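Local coordinates for rubber oxygenase (Streptomyces sp., PDB 5O1L), which cleaves poly(cis-1,4-isoprene) of natural and synthetic rubber by heme-dependent addition of oxygen across its double bonds, releasing oligo-isoprenoids with keto and aldehyde ends, at residues 233-238 against 277-282. Numbering follows the deposited sequence.
Sequences SLATFV and ATWDAA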
ATOM      1  N   SER A 233       3.832   5.212   3.451  1.00 11.48           N
ATOM      2  CA  SER A 233       3.558   4.200   4.506  1.00 11.66           C
ATOM      3  C   SER A 233       3.883   2.803   4.026  1.00 11.76           C
ATOM      4  O   SER A 233       4.021   1.929   4.881  1.00 13.78           O
ATOM      5  CB  SER A 233       2.126   4.280   4.982  1.00 12.30           C
ATOM      6  OG  SER A 233       1.226   3.613   4.150  1.00 14.15           O
ATOM      7  N   LEU A 234       4.090   2.641   2.744  1.00 12.00           N
ATOM      8  CA  LEU A 234       4.430   1.397   2.084  1.00 11.28           C
ATOM      9  C   LEU A 234       5.853   1.416   1.659  1.00 11.72           C
ATOM     10  O   LEU A 234       6.710   1.017   2.450  1.00 13.12           O
ATOM     11  CB  LEU A 234       3.476   1.178   0.873  1.00 12.54           C
ATOM     12  CG  LEU A 234       2.056   0.865   1.318  1.00 12.43           C
ATOM     13  CD1 LEU A 234       1.044   1.133   0.203  1.00 13.40           C
ATOM     14  CD2 LEU A 234       1.976  -0.593   1.742  1.00 13.61           C
ATOM     15  N   ALA A 235       6.199   1.919   0.501  1.00 10.78           N
ATOM     16  CA  ALA A 235       7.574   1.884  -0.038  1.00 11.32           C
ATOM     17  C   ALA A 235       8.638   2.454   0.912  1.00 10.40           C
ATOM     18  O   ALA A 235       9.607   1.807   1.235  1.00 10.50           O
ATOM     19  CB  ALA A 235       7.625   2.612  -1.335  1.00 12.08           C
ATOM     20  N   THR A 236       8.442   3.711   1.304  1.00 10.90           N
ATOM     21  CA  THR A 236       9.528   4.361   2.032  1.00 10.67           C
ATOM     22  C   THR A 236       9.691   3.707   3.401  1.00  9.79           C
ATOM     23  O   THR A 236      10.832   3.570   3.894  1.00 11.12           O
ATOM     24  CB  THR A 236       9.169   5.856   2.233  1.00 11.49           C
ATOM     25  OG1 THR A 236       8.804   6.316   0.897  1.00 11.92           O
ATOM     26  CG2 THR A 236      10.332   6.630   2.644  1.00 11.93           C
ATOM     27  N   PHE A 237       8.580   3.381   4.048  1.00 10.28           N
ATOM     28  CA  PHE A 237       8.632   2.702   5.343  1.00 11.16           C
ATOM     29  C   PHE A 237       9.294   1.347   5.268  1.00 11.13           C
ATOM     30  O   PHE A 237      10.196   1.030   6.066  1.00 11.56           O
ATOM     31  CB  PHE A 237       7.166   2.511   5.854  1.00 12.52           C
ATOM     32  CG  PHE A 237       7.049   1.593   7.053  1.00 14.90           C
ATOM     33  CD1 PHE A 237       7.438   2.002   8.242  1.00 16.64           C
ATOM     34  CD2 PHE A 237       6.513   0.341   6.877  1.00 16.56           C
ATOM     35  CE1 PHE A 237       7.268   1.124   9.397  1.00 17.25           C
ATOM     36  CE2 PHE A 237       6.371  -0.536   7.946  1.00 18.54           C
ATOM     37  CZ  PHE A 237       6.742  -0.107   9.180  1.00 17.91           C
ATOM     38  N   VAL A 238       8.923   0.521   4.314  1.00 11.87           N
ATOM     39  CA  VAL A 238       9.498  -0.818   4.231  1.00 12.63           C
ATOM     40  C   VAL A 238      10.952  -0.756   3.994  1.00 11.85           C
ATOM     41  O   VAL A 238      11.714  -1.529   4.625  1.00 12.43           O
ATOM     42  CB  VAL A 238       8.763  -1.654   3.162  1.00 14.06           C
ATOM     43  CG1 VAL A 238       9.466  -2.962   2.854  1.00 16.67           C
ATOM     44  CG2 VAL A 238       7.411  -1.915   3.622  1.00 16.82           C
ATOM     45  N   ALA A 277      11.663  11.097  -7.353  1.00 11.54           N
ATOM     46  CA  ALA A 277      12.596  10.504  -8.311  1.00 12.02           C
ATOM     47  C   ALA A 277      13.704   9.633  -7.704  1.00 10.88           C
ATOM     48  O   ALA A 277      14.222   8.749  -8.370  1.00 12.29           O
ATOM     49  CB  ALA A 277      13.317  11.574  -9.183  1.00 12.80           C
ATOM     50  N   THR A 278      13.979   9.871  -6.426  1.00 10.83           N
ATOM     51  CA  THR A 278      15.067   9.257  -5.704  1.00 11.44           C
ATOM     52  C   THR A 278      14.690   8.911  -4.288  1.00 12.11           C
ATOM     53  O   THR A 278      13.729   9.449  -3.759  1.00 12.56           O
ATOM     54  CB  THR A 278      16.280  10.251  -5.629  1.00 13.31           C
ATOM     55  OG1 THR A 278      15.904  11.401  -4.858  1.00 14.73           O
ATOM     56  CG2 THR A 278      16.767  10.627  -6.987  1.00 13.64           C
ATOM     57  N   TRP A 279      15.465   7.973  -3.669  1.00 13.16           N
ATOM     58  CA  TRP A 279      15.290   7.723  -2.275  1.00 12.73           C
ATOM     59  C   TRP A 279      15.494   8.929  -1.383  1.00 13.04           C
ATOM     60  O   TRP A 279      14.776   9.094  -0.448  1.00 14.26           O
ATOM     61  CB  TRP A 279      16.150   6.607  -1.757  1.00 13.74           C
ATOM     62  CG  TRP A 279      15.614   5.256  -2.049  1.00 14.05           C
ATOM     63  CD1 TRP A 279      16.178   4.303  -2.836  1.00 14.81           C
ATOM     64  CD2 TRP A 279      14.336   4.766  -1.644  1.00 14.30           C
ATOM     65  NE1 TRP A 279      15.375   3.205  -2.831  1.00 14.11           N
ATOM     66  CE2 TRP A 279      14.220   3.457  -2.138  1.00 14.46           C
ATOM     67  CE3 TRP A 279      13.289   5.285  -0.897  1.00 15.70           C
ATOM     68  CZ2 TRP A 279      13.069   2.705  -1.951  1.00 15.48           C
ATOM     69  CZ3 TRP A 279      12.157   4.520  -0.742  1.00 16.64           C
ATOM     70  CH2 TRP A 279      12.076   3.248  -1.270  1.00 17.31           C
ATOM     71  N   ASP A 280      16.482   9.742  -1.715  1.00 16.17           N
ATOM     72  CA  ASP A 280      16.669  10.956  -0.917  1.00 17.09           C
ATOM     73  C   ASP A 280      15.422  11.826  -0.901  1.00 15.65           C
ATOM     74  O   ASP A 280      14.980  12.271   0.179  1.00 16.04           O
ATOM     75  CB  ASP A 280      17.868  11.754  -1.422  1.00 20.23           C
ATOM     76  CG  ASP A 280      19.199  11.137  -1.057  1.00 24.97           C
ATOM     77  OD1 ASP A 280      19.252  10.308  -0.146  1.00 29.32           O
ATOM     78  OD2 ASP A 280      20.207  11.578  -1.729  1.00 32.32           O
ATOM     79  N   ALA A 281      14.795  12.011  -2.042  1.00 14.73           N
ATOM     80  CA  ALA A 281      13.590  12.773  -2.120  1.00 14.00           C
ATOM     81  C   ALA A 281      12.456  12.124  -1.341  1.00 13.94           C
ATOM     82  O   ALA A 281      11.695  12.764  -0.616  1.00 15.03           O
ATOM     83  CB  ALA A 281      13.205  13.070  -3.547  1.00 13.64           C
ATOM     84  N   ALA A 282      12.324  10.795  -1.522  1.00 13.21           N
ATOM     85  CA  ALA A 282      11.225  10.115  -0.850  1.00 12.86           C
ATOM     86  C   ALA A 282      11.364  10.149   0.672  1.00 12.99           C
ATOM     87  O   ALA A 282      10.380  10.347   1.361  1.00 12.52           O
ATOM     88  CB  ALA A 282      11.186   8.668  -1.282  1.00 12.47           C
TER
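Trp279 rests the six-membered end of its indole on the backbone of helix 224-244 at Ala235 and Thr236. CZ3 of Trp279 is 3.8 Å from CA of Thr236, which sits at the ring's edge close to its plane, while CH2 of Trp279 lies 3.8 Å from the carbonyl O of Ala235. A looser apolar touch follows, with CB of Ala235 4.5 Å from the same CH2 of Trp279. Because CG of Trp279 is anti to its own carbonyl carbon (chi1 -80°), the indole reaches across to the neighbouring helix.

Ala282, one turn further along helix 279-289, supplies the second patch. The two branches of Thr236 divide the work: the hydroxyl oxygen OG1 faces both CB of Ala282 and CZ3 of Trp279, 4.0 and 4.1 Å away, and the methyl CG2 rests against the Ala282 carbonyl, 3.9 Å from its O.

The polar side-chain atoms have partners other than the facing segment. Thr236 OG1 bonds back to His232 ND1 in its own helix, and Trp279 NE1 bonds to the carbonyl O of Ala254 at the start of helix 251-267. Thr278 is the N-cap of helix 279-289, its OG1 accepting from Ala281 N at 3.1 Å with an angle of 161°.

Segments 233-238 and 277-282 of the catalytic domain therefore meet by van der Waals packing of four buried residues, over a modest 149 Å². With its N-H engaged at helix 251-267, the indole links three helices, and that bond probably helps fix its orientation.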